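Local structure of endo-beta-1,4-glucanase (cellulase B) (Bacillus halodurans, 4V2X) at residues V331-E336 with E392-Y397; G461-E466 with W473-N478. The protein probably hydrolyses internal beta-1,4 linkages in beta-glucans, including xyloglucan, using a family 5 catalytic module carried together with Ig-like and CBM46 modules. All coordinates share one frame; numbering follows the deposited sequence.

Contact 1. Residues V331-E336 with E392-Y397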
ATOM      1  N   VAL A 331     -37.584 -16.427   1.027  1.00 13.43           N
ATOM      2  CA  VAL A 331     -36.730 -17.166   1.980  1.00 13.09           C
ATOM      3  C   VAL A 331     -36.532 -16.453   3.326  1.00 12.45           C
ATOM      4  O   VAL A 331     -36.037 -17.064   4.284  1.00 12.56           O
ATOM      5  CB  VAL A 331     -35.354 -17.533   1.378  1.00 13.85           C
ATOM      6  CG1 VAL A 331     -35.527 -18.300   0.071  1.00 14.20           C
ATOM      7  CG2 VAL A 331     -34.496 -16.303   1.165  1.00 13.55           C
ATOM      8  N   ILE A 332     -36.923 -15.181   3.393  1.00 12.29           N
ATOM      9  CA  ILE A 332     -36.854 -14.371   4.609  1.00 12.42           C
ATOM     10  C   ILE A 332     -38.288 -14.102   5.070  1.00 11.83           C
ATOM     11  O   ILE A 332     -39.127 -13.652   4.285  1.00 12.20           O
ATOM     12  CB  ILE A 332     -36.155 -13.016   4.355  1.00 13.11           C
ATOM     13  CG1 ILE A 332     -34.810 -13.194   3.626  1.00 13.42           C
ATOM     14  CG2 ILE A 332     -35.973 -12.250   5.657  1.00 13.03           C
ATOM     15  CD1 ILE A 332     -33.787 -14.003   4.394  1.00 13.65           C
ATOM     16  N   GLN A 333     -38.567 -14.372   6.341  1.00 11.38           N
ATOM     17  CA  GLN A 333     -39.917 -14.174   6.869  1.00 11.21           C
ATOM     18  C   GLN A 333     -40.302 -12.710   6.662  1.00 11.31           C
ATOM     19  O   GLN A 333     -39.493 -11.807   6.895  1.00 10.85           O
ATOM     20  CB  GLN A 333     -39.980 -14.562   8.346  1.00 11.21           C
ATOM     21  CG  GLN A 333     -41.383 -14.845   8.847  1.00 11.87           C
ATOM     22  CD  GLN A 333     -42.197 -13.597   9.130  1.00 12.25           C
ATOM     23  OE1 GLN A 333     -41.654 -12.544   9.470  1.00 11.87           O
ATOM     24  NE2 GLN A 333     -43.516 -13.722   9.027  1.00 12.72           N
ATOM     25  N   GLN A 334     -41.529 -12.479   6.211  1.00 11.35           N
ATOM     26  CA  GLN A 334     -41.924 -11.148   5.733  1.00 11.15           C
ATOM     27  C   GLN A 334     -41.761 -10.018   6.758  1.00 11.06           C
ATOM     28  O   GLN A 334     -41.232  -8.957   6.425  1.00 11.60           O
ATOM     29  CB  GLN A 334     -43.367 -11.184   5.223  1.00 11.88           C
ATOM     30  CG  GLN A 334     -43.867  -9.876   4.628  1.00 12.14           C
ATOM     31  CD  GLN A 334     -43.190  -9.490   3.325  1.00 13.32           C
ATOM     32  OE1 GLN A 334     -42.284 -10.173   2.844  1.00 13.60           O
ATOM     33  NE2 GLN A 334     -43.632  -8.376   2.749  1.00 13.08           N
ATOM     34  N   GLY A 335     -42.229 -10.228   7.987  1.00 10.57           N
ATOM     35  CA  GLY A 335     -42.085  -9.219   9.031  1.00 11.03           C
ATOM     36  C   GLY A 335     -40.634  -8.916   9.343  1.00 11.07           C
ATOM     37  O   GLY A 335     -40.241  -7.761   9.522  1.00 11.65           O
ATOM     38  N   GLU A 336     -39.825  -9.968   9.382  1.00 11.02           N
ATOM     39  CA  GLU A 336     -38.401  -9.820   9.690  1.00 10.99           C
ATOM     40  C   GLU A 336     -37.681  -9.106   8.541  1.00 11.23           C
ATOM     41  O   GLU A 336     -36.780  -8.302   8.763  1.00 11.43           O
ATOM     42  CB  GLU A 336     -37.792 -11.192   9.996  1.00 11.32           C
ATOM     43  CG  GLU A 336     -38.521 -11.930  11.118  1.00 11.52           C
ATOM     44  CD  GLU A 336     -38.564 -11.146  12.427  1.00 12.14           C
ATOM     45  OE1 GLU A 336     -37.499 -10.668  12.877  1.00 12.94           O
ATOM     46  OE2 GLU A 336     -39.660 -11.012  13.016  1.00 12.43           O
ATOM     47  N   GLU A 392     -43.033  -7.429  17.112  1.00 13.18           N
ATOM     48  CA  GLU A 392     -42.339  -8.703  17.280  1.00 14.08           C
ATOM     49  C   GLU A 392     -42.557  -9.643  16.095  1.00 13.51           C
ATOM     50  O   GLU A 392     -41.655 -10.394  15.720  1.00 13.80           O
ATOM     51  CB  GLU A 392     -42.750  -9.382  18.592  1.00 15.79           C
ATOM     52  CG  GLU A 392     -44.215  -9.762  18.684  1.00 18.06           C
ATOM     53  CD  GLU A 392     -44.546 -10.473  19.980  1.00 19.93           C
ATOM     54  OE1 GLU A 392     -44.736  -9.784  21.001  1.00 21.28           O
ATOM     55  OE2 GLU A 392     -44.619 -11.717  19.972  1.00 23.13           O
ATOM     56  N   SER A 393     -43.758  -9.597  15.520  1.00 12.40           N
ATOM     57  CA  SER A 393     -44.099 -10.398  14.348  0.50 11.85           C
ATOM     58  C   SER A 393     -45.137  -9.672  13.501  1.00 11.81           C
ATOM     59  O   SER A 393     -45.800  -8.756  13.975  1.00 12.38           O
ATOM     60  CB  SER A 393     -44.666 -11.763  14.767  0.50 11.69           C
ATOM     61  OG  SER A 393     -43.749 -12.507  15.557  0.50 10.84           O
ATOM     62  N   ASN A 394     -45.296 -10.121  12.263  1.00 11.37           N
ATOM     63  CA  ASN A 394     -46.388  -9.663  11.401  1.00 11.51           C
ATOM     64  C   ASN A 394     -47.519 -10.692  11.340  1.00 11.76           C
ATOM     65  O   ASN A 394     -48.182 -10.843  10.320  1.00 11.62           O
ATOM     66  CB  ASN A 394     -45.876  -9.350   9.998  1.00 11.79           C
ATOM     67  CG  ASN A 394     -45.498 -10.590   9.227  1.00 12.71           C
ATOM     68  OD1 ASN A 394     -44.950 -11.533   9.787  1.00 12.88           O
ATOM     69  ND2 ASN A 394     -45.810 -10.603   7.933  1.00 13.52           N
ATOM     70  N   PHE A 395     -47.749 -11.393  12.444  1.00 12.44           N
ATOM     71  CA  PHE A 395     -48.787 -12.417  12.465  1.00 12.55           C
ATOM     72  C   PHE A 395     -49.324 -12.620  13.860  1.00 12.41           C
ATOM     73  O   PHE A 395     -48.658 -12.304  14.840  1.00 13.01           O
ATOM     74  CB  PHE A 395     -48.271 -13.753  11.903  1.00 13.58           C
ATOM     75  CG  PHE A 395     -47.003 -14.255  12.555  1.00 13.48           C
ATOM     76  CD1 PHE A 395     -47.023 -14.811  13.826  1.00 13.83           C
ATOM     77  CD2 PHE A 395     -45.790 -14.177  11.889  1.00 14.29           C
ATOM     78  CE1 PHE A 395     -45.860 -15.258  14.425  1.00 14.23           C
ATOM     79  CE2 PHE A 395     -44.618 -14.641  12.482  1.00 14.65           C
ATOM     80  CZ  PHE A 395     -44.653 -15.177  13.756  1.00 14.76           C
ATOM     81  N   ILE A 396     -50.544 -13.141  13.918  1.00 12.19           N
ATOM     82  CA  ILE A 396     -51.159 -13.603  15.156  1.00 13.29           C
ATOM     83  C   ILE A 396     -51.750 -14.974  14.851  1.00 13.34           C
ATOM     84  O   ILE A 396     -52.628 -15.088  13.991  1.00 13.25           O
ATOM     85  CB  ILE A 396     -52.267 -12.641  15.624  1.00 13.91           C
ATOM     86  CG1 ILE A 396     -51.670 -11.281  15.999  1.00 14.85           C
ATOM     87  CG2 ILE A 396     -53.035 -13.240  16.803  1.00 14.83           C
ATOM     88  CD1 ILE A 396     -52.700 -10.187  16.187  1.00 15.35           C
ATOM     89  N   TYR A 397     -51.242 -16.002  15.524  1.00 13.22           N
ATOM     90  CA  TYR A 397     -51.685 -17.373  15.286  1.00 14.13           C
ATOM     91  C   TYR A 397     -52.769 -17.784  16.275  1.00 15.35           C
ATOM     92  O   TYR A 397     -52.668 -17.501  17.471  1.00 15.71           O
ATOM     93  CB  TYR A 397     -50.521 -18.340  15.377  1.00 14.55           C
ATOM     94  CG  TYR A 397     -49.757 -18.517  14.094  1.00 14.72           C
ATOM     95  CD1 TYR A 397     -50.235 -19.345  13.088  1.00 15.74           C
ATOM     96  CD2 TYR A 397     -48.536 -17.886  13.895  1.00 15.05           C
ATOM     97  CE1 TYR A 397     -49.529 -19.527  11.908  1.00 16.06           C
ATOM     98  CE2 TYR A 397     -47.821 -18.060  12.718  1.00 15.73           C
ATOM     99  CZ  TYR A 397     -48.319 -18.880  11.732  1.00 16.21           C
ATOM    100  OH  TYR A 397     -47.618 -19.070  10.568  1.00 17.51           O
TER
HETATM  101  O   HOH W   1     -42.273 -11.182  11.785  1.00 13.91           O
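Q333 and N394 reach toward each other across the gap and meet amide to amide, and this pair supplies the direct hydrogen bond of the contact. Q333 NE2 donates to N394 OD1 at 2.7 Å with an N-H...O angle of 170°. The acceptor lies in the Q333 amide plane and the donor uses a lone pair in the N394 carbonyl plane, although the two planes are 69° apart.

The other end of the Q333 amide works within its own segment. Q333 is the N-cap of helix 334-350, its OE1 accepting from E336 N at 3.2 Å and, weakly, from G335 N.

Water adds a further link. Water 1 accepts from N394 N and lies 2.8 Å from Q333 OE1 and 2.9 Å from E336 OE2. That carboxylate oxygen also has salt bridges to R288 and K339.

Van der Waals contacts complete the fit. With CG between its backbone N and carbonyl carbon (chi1 71°), N394 reaches over the first helical turn, its CB 3.9 Å from G335 CA and its ND2 3.7 Å from Q334 CB. Q333 NE2 meets the F395 ring at its edge, 3.7 Å from CD2; S393 CB sits over the centre of one face of that ring and Y397 CE2 over the other, toward the rim.

Since OE1 accepts the helix amides and NE2 donates to N394, both ends of the Q333 amide are engaged and its orientation is set. The helix start of the catalytic module is thus joined to the Ig-like module by directional polar bonds over a modest interface, 211 Å² in all, both sides summed.

Contact 2. Residues G461-E466 with W473-N478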
ATOM      1  N   GLY A 461     -57.588 -13.137   7.930  1.00 17.03           N
ATOM      2  CA  GLY A 461     -57.774 -11.707   7.791  1.00 17.27           C
ATOM      3  C   GLY A 461     -56.585 -10.976   8.352  1.00 16.13           C
ATOM      4  O   GLY A 461     -55.528 -11.576   8.568  1.00 14.56           O
ATOM      5  N   MET A 462     -56.759  -9.685   8.613  1.00 16.36           N
ATOM      6  CA  MET A 462     -55.652  -8.824   9.013  0.50 16.64           C
ATOM      7  C   MET A 462     -56.066  -7.825  10.080  1.00 15.90           C
ATOM      8  O   MET A 462     -57.175  -7.302  10.036  1.00 16.09           O
ATOM      9  CB  MET A 462     -55.146  -8.063   7.795  0.50 17.77           C
ATOM     10  CG  MET A 462     -53.836  -7.329   8.008  0.50 19.07           C
ATOM     11  SD  MET A 462     -53.315  -6.558   6.470  0.50 21.83           S
ATOM     12  CE  MET A 462     -53.709  -7.872   5.319  0.50 21.85           C
ATOM     13  N   VAL A 463     -55.165  -7.575  11.031  1.00 14.32           N
ATOM     14  CA  VAL A 463     -55.296  -6.468  11.965  1.00 13.89           C
ATOM     15  C   VAL A 463     -54.182  -5.497  11.576  1.00 14.14           C
ATOM     16  O   VAL A 463     -53.010  -5.871  11.561  1.00 14.56           O
ATOM     17  CB  VAL A 463     -55.141  -6.911  13.429  1.00 14.67           C
ATOM     18  CG1 VAL A 463     -55.064  -5.700  14.340  1.00 14.98           C
ATOM     19  CG2 VAL A 463     -56.305  -7.814  13.827  1.00 14.69           C
ATOM     20  N   THR A 464     -54.556  -4.271  11.227  1.00 13.92           N
ATOM     21  CA  THR A 464     -53.592  -3.277  10.772  1.00 14.32           C
ATOM     22  C   THR A 464     -53.406  -2.208  11.833  1.00 14.32           C
ATOM     23  O   THR A 464     -54.378  -1.590  12.270  1.00 14.06           O
ATOM     24  CB  THR A 464     -54.033  -2.631   9.452  1.00 15.57           C
ATOM     25  OG1 THR A 464     -54.133  -3.653   8.456  1.00 18.02           O
ATOM     26  CG2 THR A 464     -53.021  -1.572   8.999  1.00 14.66           C
ATOM     27  N   ALA A 465     -52.158  -2.020  12.251  1.00 14.12           N
ATOM     28  CA  ALA A 465     -51.798  -0.950  13.176  1.00 13.46           C
ATOM     29  C   ALA A 465     -51.384   0.276  12.399  1.00 13.61           C
ATOM     30  O   ALA A 465     -50.500   0.208  11.535  1.00 12.98           O
ATOM     31  CB  ALA A 465     -50.671  -1.389  14.105  1.00 13.70           C
ATOM     32  N   GLU A 466     -52.024   1.396  12.737  1.00 13.92           N
ATOM     33  CA  GLU A 466     -51.794   2.685  12.088  1.00 13.70           C
ATOM     34  C   GLU A 466     -51.053   3.595  13.055  1.00 13.44           C
ATOM     35  O   GLU A 466     -51.351   3.609  14.252  1.00 12.93           O
ATOM     36  CB  GLU A 466     -53.120   3.332  11.691  1.00 15.33           C
ATOM     37  CG  GLU A 466     -53.919   2.521  10.681  1.00 16.03           C
ATOM     38  CD  GLU A 466     -55.306   3.074  10.427  1.00 19.36           C
ATOM     39  OE1 GLU A 466     -55.868   3.738  11.320  1.00 21.35           O
ATOM     40  OE2 GLU A 466     -55.844   2.833   9.328  1.00 21.15           O
ATOM     41  N   TRP A 473     -48.333  -1.215  10.084  1.00 11.46           N
ATOM     42  CA  TRP A 473     -47.859  -2.580  10.329  1.00 11.75           C
ATOM     43  C   TRP A 473     -49.041  -3.545  10.239  1.00 12.54           C
ATOM     44  O   TRP A 473     -50.095  -3.310  10.835  1.00 12.44           O
ATOM     45  CB  TRP A 473     -47.186  -2.687  11.698  1.00 11.79           C
ATOM     46  CG  TRP A 473     -46.565  -4.030  11.957  1.00 12.16           C
ATOM     47  CD1 TRP A 473     -47.110  -5.059  12.667  1.00 12.36           C
ATOM     48  CD2 TRP A 473     -45.286  -4.490  11.497  1.00 11.66           C
ATOM     49  NE1 TRP A 473     -46.254  -6.134  12.679  1.00 11.96           N
ATOM     50  CE2 TRP A 473     -45.122  -5.808  11.976  1.00 11.70           C
ATOM     51  CE3 TRP A 473     -44.260  -3.915  10.730  1.00 12.08           C
ATOM     52  CZ2 TRP A 473     -43.980  -6.564  11.709  1.00 12.16           C
ATOM     53  CZ3 TRP A 473     -43.121  -4.667  10.467  1.00 12.87           C
ATOM     54  CH2 TRP A 473     -42.990  -5.980  10.960  1.00 12.22           C
ATOM     55  N   HIS A 474     -48.861  -4.635   9.502  1.00 13.12           N
ATOM     56  CA  HIS A 474     -49.957  -5.560   9.219  1.00 14.29           C
ATOM     57  C   HIS A 474     -49.763  -6.893   9.917  1.00 14.78           C
ATOM     58  O   HIS A 474     -48.775  -7.569   9.671  1.00 17.79           O
ATOM     59  CB  HIS A 474     -50.039  -5.799   7.716  1.00 15.73           C
ATOM     60  CG  HIS A 474     -50.038  -4.542   6.914  1.00 17.84           C
ATOM     61  ND1 HIS A 474     -51.171  -3.781   6.729  1.00 20.32           N
ATOM     62  CD2 HIS A 474     -49.045  -3.908   6.252  1.00 18.86           C
ATOM     63  CE1 HIS A 474     -50.876  -2.735   5.981  1.00 19.46           C
ATOM     64  NE2 HIS A 474     -49.591  -2.783   5.685  1.00 22.06           N
ATOM     65  N   PHE A 475     -50.697  -7.251  10.795  1.00 13.22           N
ATOM     66  CA  PHE A 475     -50.705  -8.558  11.438  1.00 13.17           C
ATOM     67  C   PHE A 475     -51.629  -9.502  10.688  1.00 13.91           C
ATOM     68  O   PHE A 475     -52.848  -9.292  10.659  1.00 14.23           O
ATOM     69  CB  PHE A 475     -51.208  -8.470  12.882  1.00 13.28           C
ATOM     70  CG  PHE A 475     -50.355  -7.630  13.785  1.00 12.60           C
ATOM     71  CD1 PHE A 475     -49.196  -8.152  14.357  1.00 12.68           C
ATOM     72  CD2 PHE A 475     -50.733  -6.335  14.110  1.00 12.73           C
ATOM     73  CE1 PHE A 475     -48.416  -7.379  15.197  1.00 12.32           C
ATOM     74  CE2 PHE A 475     -49.961  -5.563  14.953  1.00 12.58           C
ATOM     75  CZ  PHE A 475     -48.796  -6.086  15.493  1.00 12.70           C
ATOM     76  N   ARG A 476     -51.054 -10.548  10.107  1.00 13.92           N
ATOM     77  CA  ARG A 476     -51.845 -11.575   9.444  0.50 14.60           C
ATOM     78  C   ARG A 476     -52.421 -12.476  10.525  1.00 15.13           C
ATOM     79  O   ARG A 476     -51.678 -12.998  11.367  1.00 13.93           O
ATOM     80  CB  ARG A 476     -50.983 -12.377   8.472  0.50 15.47           C
ATOM     81  CG  ARG A 476     -50.407 -11.531   7.349  0.50 16.18           C
ATOM     82  CD  ARG A 476     -49.359 -12.288   6.550  0.50 17.31           C
ATOM     83  NE  ARG A 476     -49.968 -13.334   5.742  0.50 18.60           N
ATOM     84  CZ  ARG A 476     -50.593 -13.112   4.592  0.50 19.56           C
ATOM     85  NH1 ARG A 476     -50.683 -11.879   4.121  0.50 19.89           N
ATOM     86  NH2 ARG A 476     -51.131 -14.119   3.918  0.50 21.16           N
ATOM     87  N   VAL A 477     -53.745 -12.637  10.530  1.00 14.33           N
ATOM     88  CA  VAL A 477     -54.409 -13.464  11.525  1.00 14.71           C
ATOM     89  C   VAL A 477     -54.602 -14.851  10.919  1.00 15.12           C
ATOM     90  O   VAL A 477     -55.334 -15.007   9.942  1.00 14.73           O
ATOM     91  CB  VAL A 477     -55.757 -12.859  11.973  1.00 14.77           C
ATOM     92  CG1 VAL A 477     -56.471 -13.792  12.946  1.00 15.37           C
ATOM     93  CG2 VAL A 477     -55.538 -11.487  12.596  1.00 14.84           C
ATOM     94  N   ASN A 478     -53.915 -15.836  11.498  1.00 14.63           N
ATOM     95  CA  ASN A 478     -53.797 -17.177  10.929  1.00 15.78           C
ATOM     96  C   ASN A 478     -54.350 -18.237  11.856  1.00 15.47           C
ATOM     97  O   ASN A 478     -53.996 -18.275  13.032  1.00 15.84           O
ATOM     98  CB  ASN A 478     -52.324 -17.504  10.665  1.00 16.78           C
ATOM     99  CG  ASN A 478     -51.662 -16.513   9.728  1.00 19.58           C
ATOM    100  OD1 ASN A 478     -52.303 -15.962   8.837  1.00 20.36           O
ATOM    101  ND2 ASN A 478     -50.367 -16.269   9.935  1.00 22.50           N
TER
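V463 and F475 form the central hydrogen-bonded pair of this antiparallel hairpin, with F475 N donating to V463 O at 2.8 Å and V463 N to F475 O at 2.9 Å. Two more bonds join A465 and W473, and V477 N donates to G461 O at 170°. The segment axes run at 151° to each other, close to antiparallel.

The tight side carries V463, A465, W473, F475 and V477. V463 CG2 meets V477 CG2 at 3.9 Å, and A465 CB lies 4.4 Å from W473 CB. F475 has CG anti to its carbonyl carbon (chi1 -63°), which brings its CD2 edge to 3.4 Å from V463 O, while W473 CD1 lies over one face of its ring, toward the rim.

The side bearing M462, T464, H474 and R476 is looser and partly open to solvent. T464 and H474 run alongside each other off the same face, with T464 OG1 at the imidazole edge. In one of its two conformers M462 SD lies obliquely 4.4 Å from the H474 ring centroid, so this sulfur-aromatic contact is only tentative; second conformers of M462 and R476 are consistent with some freedom on this side.

Beneath the apolar side, helix 445-452 packs through I451 on V463 and through L448, I451 and A452 on V477. Strand 418-423 flanks the 461-466 segment, bringing L421 to V463 and A465, whereas strand 395-399 runs parallel beside 473-478 and brings I396 to F475 and L398 to V477.

After the seventh barrel strand, 315-320, the chain enters helix 334-350, ahead of the eighth, 354-357. It then passes through strand 354-357 and helix 374-385 before 392-397 returns to the start of helix 334-350, so contact 1 closes a loop of 55 residues between modules. Contact 2 follows in series and closes a short hairpin within the Ig-like module, with six residues between its segments. The two neither nest nor cross, but they meet in one mixed sheet, their centres about 11 Å apart: I396 N to R476 O (2.8 Å) and R476 N to N394 O (2.9 Å) are probable hydrogen bonds. The hairpin is thereby tied, through strand 395-399, to the barrel helix.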